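Local coordinates for putative glucose-6-phosphate 1-epimerase (PDB 2HTA), which probably interconverts the alpha and beta anomers of glucose 6-phosphate and related hexose 6-phosphates, at residues H248-P259 against F278-A288. Sequence-based numbering, arbitrary orientation.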
ATOM      1  N   HIS A 248       7.012 -10.613   0.635  1.00 19.31           N
ATOM      2  CA  HIS A 248       7.426  -9.860  -0.528  1.00 18.60           C
ATOM      3  C   HIS A 248       7.847 -10.811  -1.626  1.00 18.55           C
ATOM      4  O   HIS A 248       8.579 -11.816  -1.377  1.00 17.35           O
ATOM      5  CB  HIS A 248       8.594  -8.912  -0.178  1.00 18.33           C
ATOM      6  CG  HIS A 248       8.381  -8.114   1.077  1.00 18.41           C
ATOM      7  ND1 HIS A 248       7.615  -6.966   1.113  1.00 15.77           N
ATOM      8  CD2 HIS A 248       8.766  -8.355   2.356  1.00 17.83           C
ATOM      9  CE1 HIS A 248       7.575  -6.503   2.355  1.00 15.36           C
ATOM     10  NE2 HIS A 248       8.282  -7.319   3.125  1.00 16.39           N
ATOM     11  N   HIS A 249       7.340 -10.544  -2.842  1.00 19.22           N
ATOM     12  CA  HIS A 249       7.739 -11.353  -4.021  1.00 20.96           C
ATOM     13  C   HIS A 249       8.090 -10.483  -5.203  1.00 20.63           C
ATOM     14  O   HIS A 249       7.468  -9.475  -5.421  1.00 18.37           O
ATOM     15  CB  HIS A 249       6.623 -12.337  -4.392  1.00 24.17           C
ATOM     16  CG  HIS A 249       6.662 -13.605  -3.573  1.00 28.44           C
ATOM     17  ND1 HIS A 249       5.754 -13.875  -2.573  1.00 31.17           N
ATOM     18  CD2 HIS A 249       7.552 -14.636  -3.573  1.00 32.06           C
ATOM     19  CE1 HIS A 249       6.051 -15.044  -2.024  1.00 36.94           C
ATOM     20  NE2 HIS A 249       7.158 -15.516  -2.594  1.00 34.65           N
ATOM     21  N   HIS A 250       9.106 -10.899  -5.963  1.00 19.68           N
ATOM     22  CA  HIS A 250       9.531 -10.226  -7.187  1.00 20.57           C
ATOM     23  C   HIS A 250      10.144  -8.863  -6.903  1.00 20.13           C
ATOM     24  O   HIS A 250      10.329  -8.091  -7.845  1.00 21.13           O
ATOM     25  CB  HIS A 250       8.401 -10.111  -8.257  1.00 20.28           C
ATOM     26  CG  HIS A 250       7.538 -11.329  -8.355  1.00 26.11           C
ATOM     27  ND1 HIS A 250       8.034 -12.568  -8.693  1.00 32.36           N
ATOM     28  CD2 HIS A 250       6.210 -11.498  -8.114  1.00 30.97           C
ATOM     29  CE1 HIS A 250       7.054 -13.460  -8.667  1.00 35.13           C
ATOM     30  NE2 HIS A 250       5.931 -12.838  -8.331  1.00 33.86           N
ATOM     31  N   HIS A 251      10.427  -8.565  -5.638  1.00 19.00           N
ATOM     32  CA  HIS A 251      10.910  -7.251  -5.202  1.00 18.40           C
ATOM     33  C   HIS A 251      12.401  -7.266  -5.128  1.00 20.33           C
ATOM     34  O   HIS A 251      13.050  -8.339  -5.299  1.00 18.20           O
ATOM     35  CB  HIS A 251      10.386  -6.978  -3.727  1.00 22.66           C
ATOM     36  CG  HIS A 251      10.989  -7.934  -2.772  1.00 17.99           C
ATOM     37  ND1 HIS A 251      10.784  -9.299  -2.901  1.00 17.03           N
ATOM     38  CD2 HIS A 251      11.923  -7.780  -1.812  1.00 20.14           C
ATOM     39  CE1 HIS A 251      11.486  -9.925  -1.974  1.00 16.07           C
ATOM     40  NE2 HIS A 251      12.211  -9.038  -1.326  1.00 16.78           N
ATOM     41  N   LEU A 252      12.975  -6.073  -4.880  1.00 19.28           N
ATOM     42  CA  LEU A 252      14.413  -5.956  -4.551  1.00 20.65           C
ATOM     43  C   LEU A 252      14.686  -5.519  -3.122  1.00 18.87           C
ATOM     44  O   LEU A 252      15.732  -5.866  -2.529  1.00 20.20           O
ATOM     45  CB  LEU A 252      15.107  -4.944  -5.483  1.00 21.49           C
ATOM     46  CG  LEU A 252      16.434  -5.295  -6.114  1.00 30.44           C
ATOM     47  CD1 LEU A 252      16.413  -6.781  -6.746  1.00 27.93           C
ATOM     48  CD2 LEU A 252      16.715  -4.208  -7.165  1.00 27.00           C
ATOM     49  N   ASN A 253      13.751  -4.788  -2.543  1.00 17.79           N
ATOM     50  CA  ASN A 253      13.976  -4.070  -1.324  1.00 18.08           C
ATOM     51  C   ASN A 253      12.720  -4.136  -0.473  1.00 17.20           C
ATOM     52  O   ASN A 253      11.626  -4.429  -0.988  1.00 18.21           O
ATOM     53  CB  ASN A 253      14.206  -2.552  -1.633  1.00 17.14           C
ATOM     54  CG  ASN A 253      15.201  -2.323  -2.735  1.00 20.63           C
ATOM     55  OD1 ASN A 253      14.889  -1.635  -3.738  1.00 17.91           O
ATOM     56  ND2 ASN A 253      16.433  -2.853  -2.560  1.00 22.05           N
ATOM     57  N   VAL A 254      12.878  -3.854   0.812  1.00 16.90           N
ATOM     58  CA  VAL A 254      11.724  -3.560   1.675  1.00 16.94           C
ATOM     59  C   VAL A 254      11.987  -2.212   2.273  1.00 17.13           C
ATOM     60  O   VAL A 254      13.144  -1.915   2.529  1.00 17.47           O
ATOM     61  CB  VAL A 254      11.566  -4.620   2.757  1.00 17.10           C
ATOM     62  CG1 VAL A 254      10.481  -4.230   3.823  1.00 17.29           C
ATOM     63  CG2 VAL A 254      11.185  -5.940   2.065  1.00 16.33           C
ATOM     64  N   VAL A 255      10.946  -1.370   2.433  1.00 15.90           N
ATOM     65  CA  VAL A 255      11.093  -0.122   3.137  1.00 17.54           C
ATOM     66  C   VAL A 255      10.302  -0.127   4.426  1.00 19.23           C
ATOM     67  O   VAL A 255       9.151  -0.582   4.433  1.00 19.48           O
ATOM     68  CB  VAL A 255      10.683   1.068   2.249  1.00 18.64           C
ATOM     69  CG1 VAL A 255      10.523   2.378   3.048  1.00 17.63           C
ATOM     70  CG2 VAL A 255      11.807   1.226   1.204  1.00 15.55           C
ATOM     71  N   GLY A 256      10.946   0.271   5.513  1.00 18.70           N
ATOM     72  CA  GLY A 256      10.234   0.478   6.759  1.00 18.28           C
ATOM     73  C   GLY A 256      10.177   1.985   7.008  1.00 20.42           C
ATOM     74  O   GLY A 256      11.212   2.663   6.945  1.00 20.92           O
ATOM     75  N   TRP A 257       8.977   2.516   7.304  1.00 19.48           N
ATOM     76  CA  TRP A 257       8.870   3.959   7.489  1.00 20.56           C
ATOM     77  C   TRP A 257       7.833   4.249   8.565  1.00 21.07           C
ATOM     78  O   TRP A 257       6.755   3.642   8.589  1.00 20.87           O
ATOM     79  CB  TRP A 257       8.420   4.606   6.182  1.00 20.83           C
ATOM     80  CG  TRP A 257       8.184   6.080   6.277  1.00 22.39           C
ATOM     81  CD1 TRP A 257       9.109   7.028   6.538  1.00 25.10           C
ATOM     82  CD2 TRP A 257       6.939   6.753   6.091  1.00 23.75           C
ATOM     83  NE1 TRP A 257       8.517   8.284   6.547  1.00 26.36           N
ATOM     84  CE2 TRP A 257       7.183   8.132   6.235  1.00 24.85           C
ATOM     85  CE3 TRP A 257       5.632   6.323   5.803  1.00 23.03           C
ATOM     86  CZ2 TRP A 257       6.156   9.089   6.114  1.00 23.04           C
ATOM     87  CZ3 TRP A 257       4.598   7.282   5.675  1.00 23.11           C
ATOM     88  CH2 TRP A 257       4.877   8.646   5.825  1.00 25.12           C
ATOM     89  N   ASN A 258       8.165   5.191   9.434  1.00 21.47           N
ATOM     90  CA  ASN A 258       7.164   5.907  10.250  1.00 22.47           C
ATOM     91  C   ASN A 258       7.643   7.340  10.378  1.00 22.34           C
ATOM     92  O   ASN A 258       8.817   7.554  10.599  1.00 24.40           O
ATOM     93  CB  ASN A 258       7.027   5.289  11.628  1.00 22.56           C
ATOM     94  CG  ASN A 258       6.004   6.036  12.493  1.00 24.02           C
ATOM     95  OD1 ASN A 258       6.332   7.081  13.037  1.00 23.79           O
ATOM     96  ND2 ASN A 258       4.769   5.489  12.640  1.00 23.96           N
ATOM     97  N   PRO A 259       6.751   8.317  10.197  1.00 23.60           N
ATOM     98  CA  PRO A 259       7.215   9.724  10.050  1.00 24.40           C
ATOM     99  C   PRO A 259       7.613  10.300  11.383  1.00 25.84           C
ATOM    100  O   PRO A 259       8.331  11.275  11.417  1.00 27.15           O
ATOM    101  CB  PRO A 259       5.975  10.448   9.525  1.00 25.20           C
ATOM    102  CG  PRO A 259       4.775   9.622   9.948  1.00 22.30           C
ATOM    103  CD  PRO A 259       5.285   8.182   9.995  1.00 23.60           C
ATOM    104  N   PHE A 278       0.409   3.556  13.070  1.00 21.06           N
ATOM    105  CA  PHE A 278       0.830   2.787  11.895  1.00 21.04           C
ATOM    106  C   PHE A 278       2.324   2.616  11.773  1.00 20.89           C
ATOM    107  O   PHE A 278       3.118   3.410  12.334  1.00 21.26           O
ATOM    108  CB  PHE A 278       0.221   3.364  10.603  1.00 20.46           C
ATOM    109  CG  PHE A 278       0.945   4.595  10.069  1.00 22.27           C
ATOM    110  CD1 PHE A 278       2.051   4.477   9.210  1.00 21.36           C
ATOM    111  CD2 PHE A 278       0.506   5.875  10.430  1.00 21.85           C
ATOM    112  CE1 PHE A 278       2.714   5.613   8.727  1.00 22.21           C
ATOM    113  CE2 PHE A 278       1.159   7.028   9.922  1.00 20.91           C
ATOM    114  CZ  PHE A 278       2.238   6.882   9.071  1.00 22.14           C
ATOM    115  N   VAL A 279       2.712   1.583  11.018  1.00 20.17           N
ATOM    116  CA  VAL A 279       4.077   1.464  10.518  1.00 20.35           C
ATOM    117  C   VAL A 279       3.922   1.057   9.055  1.00 20.43           C
ATOM    118  O   VAL A 279       3.027   0.259   8.724  1.00 19.27           O
ATOM    119  CB  VAL A 279       4.925   0.421  11.305  1.00 19.35           C
ATOM    120  CG1 VAL A 279       4.387  -1.030  11.150  1.00 20.94           C
ATOM    121  CG2 VAL A 279       6.379   0.435  10.926  1.00 18.15           C
ATOM    122  N   CYS A 280       4.769   1.629   8.198  1.00 19.63           N
ATOM    123  CA  CYS A 280       4.813   1.180   6.809  1.00 19.96           C
ATOM    124  C   CYS A 280       5.854   0.134   6.589  1.00 18.89           C
ATOM    125  O   CYS A 280       7.025   0.339   6.938  1.00 19.89           O
ATOM    126  CB  CYS A 280       5.037   2.350   5.830  1.00 18.67           C
ATOM    127  SG  CYS A 280       3.616   3.423   5.718  1.00 20.39           S
ATOM    128  N   VAL A 281       5.432  -0.988   5.984  1.00 17.42           N
ATOM    129  CA  VAL A 281       6.365  -2.042   5.571  1.00 18.83           C
ATOM    130  C   VAL A 281       6.026  -2.308   4.098  1.00 19.46           C
ATOM    131  O   VAL A 281       4.973  -2.914   3.761  1.00 18.73           O
ATOM    132  CB  VAL A 281       6.264  -3.361   6.461  1.00 19.74           C
ATOM    133  CG1 VAL A 281       7.142  -4.530   5.877  1.00 18.64           C
ATOM    134  CG2 VAL A 281       6.556  -3.084   7.981  1.00 17.00           C
ATOM    135  N   GLU A 282       6.906  -1.812   3.219  1.00 18.22           N
ATOM    136  CA  GLU A 282       6.602  -1.643   1.802  1.00 17.51           C
ATOM    137  C   GLU A 282       7.357  -2.673   0.979  1.00 17.29           C
ATOM    138  O   GLU A 282       8.538  -2.920   1.249  1.00 18.18           O
ATOM    139  CB  GLU A 282       7.069  -0.239   1.374  1.00 18.13           C
ATOM    140  CG  GLU A 282       6.542   0.839   2.321  1.00 17.67           C
ATOM    141  CD  GLU A 282       7.065   2.220   1.962  1.00 22.15           C
ATOM    142  OE1 GLU A 282       7.449   2.440   0.807  1.00 25.54           O
ATOM    143  OE2 GLU A 282       7.031   3.095   2.843  1.00 23.01           O
ATOM    144  N   THR A 283       6.706  -3.228  -0.028  1.00 17.80           N
ATOM    145  CA  THR A 283       7.381  -4.106  -1.019  1.00 16.83           C
ATOM    146  C   THR A 283       7.888  -3.223  -2.121  1.00 18.76           C
ATOM    147  O   THR A 283       7.101  -2.502  -2.761  1.00 16.77           O
ATOM    148  CB  THR A 283       6.415  -5.124  -1.632  1.00 17.99           C
ATOM    149  OG1 THR A 283       5.811  -5.884  -0.575  1.00 16.31           O
ATOM    150  CG2 THR A 283       7.169  -6.076  -2.524  1.00 16.91           C
ATOM    151  N   VAL A 284       9.184  -3.290  -2.384  1.00 18.66           N
ATOM    152  CA  VAL A 284       9.830  -2.209  -3.167  1.00 17.55           C
ATOM    153  C   VAL A 284      10.762  -2.736  -4.244  1.00 17.59           C
ATOM    154  O   VAL A 284      11.442  -3.727  -4.044  1.00 18.91           O
ATOM    155  CB  VAL A 284      10.579  -1.223  -2.206  1.00 19.06           C
ATOM    156  CG1 VAL A 284      11.419  -0.149  -2.973  1.00 19.17           C
ATOM    157  CG2 VAL A 284       9.590  -0.509  -1.225  1.00 17.90           C
ATOM    158  N   TYR A 285      10.815  -2.057  -5.396  1.00 18.41           N
ATOM    159  CA  TYR A 285      11.812  -2.388  -6.402  1.00 18.41           C
ATOM    160  C   TYR A 285      12.447  -1.033  -6.737  1.00 19.41           C
ATOM    161  O   TYR A 285      11.929  -0.332  -7.565  1.00 19.42           O
ATOM    162  CB  TYR A 285      11.152  -3.008  -7.614  1.00 18.34           C
ATOM    163  CG  TYR A 285      12.142  -3.856  -8.409  1.00 18.12           C
ATOM    164  CD1 TYR A 285      12.021  -5.253  -8.462  1.00 18.56           C
ATOM    165  CD2 TYR A 285      13.252  -3.263  -9.028  1.00 16.72           C
ATOM    166  CE1 TYR A 285      12.954  -6.086  -9.168  1.00 18.91           C
ATOM    167  CE2 TYR A 285      14.204  -4.087  -9.760  1.00 21.63           C
ATOM    168  CZ  TYR A 285      14.032  -5.472  -9.840  1.00 23.52           C
ATOM    169  OH  TYR A 285      14.928  -6.269 -10.558  1.00 23.48           O
ATOM    170  N   ALA A 286      13.471  -0.635  -5.975  1.00 22.43           N
ATOM    171  CA  ALA A 286      14.003   0.768  -6.086  1.00 23.08           C
ATOM    172  C   ALA A 286      15.538   0.827  -6.414  1.00 22.39           C
ATOM    173  O   ALA A 286      15.994   1.729  -7.146  1.00 24.14           O
ATOM    174  CB  ALA A 286      13.714   1.581  -4.853  1.00 22.46           C
ATOM    175  N   THR A 287      16.331  -0.054  -5.832  1.00 20.89           N
ATOM    176  CA  THR A 287      17.787   0.095  -5.939  1.00 20.81           C
ATOM    177  C   THR A 287      18.362  -0.304  -7.330  1.00 21.82           C
ATOM    178  O   THR A 287      19.568  -0.099  -7.594  1.00 21.86           O
ATOM    179  CB  THR A 287      18.538  -0.645  -4.791  1.00 20.46           C
ATOM    180  OG1 THR A 287      18.133  -2.007  -4.789  1.00 20.11           O
ATOM    181  CG2 THR A 287      18.180  -0.125  -3.452  1.00 21.58           C
ATOM    182  N   ALA A 288      17.527  -0.865  -8.193  1.00 20.60           N
ATOM    183  CA  ALA A 288      17.848  -1.053  -9.595  1.00 21.53           C
ATOM    184  C   ALA A 288      16.499  -0.960 -10.297  1.00 21.90           C
ATOM    185  O   ALA A 288      15.476  -1.131  -9.657  1.00 22.34           O
ATOM    186  CB  ALA A 288      18.479  -2.454  -9.838  1.00 20.14           C
TER
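Val255 and Glu282 face each other as a hydrogen-bonded pair of two antiparallel strands, 253-258 and 278-286. Trp257 with Cys280 and Asn253 with Val284 pair in the same way. Near the start, Leu252 and Asn253 both donate their backbone N to Val284 O, which makes a classic beta bulge.

Side-chain hydrogen bonds grip both ends. Asn253 OD1 accepts from Ala286 N at 2.8 Å and from Thr287 N at 3.0 Å. Its ND2 gives a fairly straight bond, within the amide plane, to Thr287 OG1 at 2.9 Å. Three bonds thus fix the rotation of this buried amide and hold the corner the chain turns at Thr287. At the far end Asn258 ND2 meets Phe278 O at 2.7 Å, and it also bonds Tyr275 O. CG of Asn258 lies anti to its backbone N (chi1 179°), which carries the amide across to that carbonyl. His248 ND1 and Thr283 OG1 share a hydrogen bond of 2.7 Å near the plane of the ring.

Aromatic and apolar contacts run along the pair. At the bulge end Leu252 CB sits over the centre of one face of the Tyr285 ring. Cys280 SG touches the edge of Trp257 at CE3, 3.5 Å away. Val255 CG1 lies against the carboxylate of Glu282, while its CG2 meets Val284 CG2 at 3.7 Å.

Glu282 is inferred to be an active-site residue, and its side chain comes about 3 Å from that of His179, the other inferred one. Trp257 packs near Asp223, which probably binds the substrate. The face with Val255, Trp257 and Glu282 is therefore probably part of the active-site wall of the galactose mutarotase-like beta-sandwich. Strand 222-226 flanks 253-258, strand 172-183 flanks 278-286, and strand 232-237 packs against Val254, Val279 and Val281. Asn258 OD1 accepts from Gly260 N, capping the turn into helix 260-266.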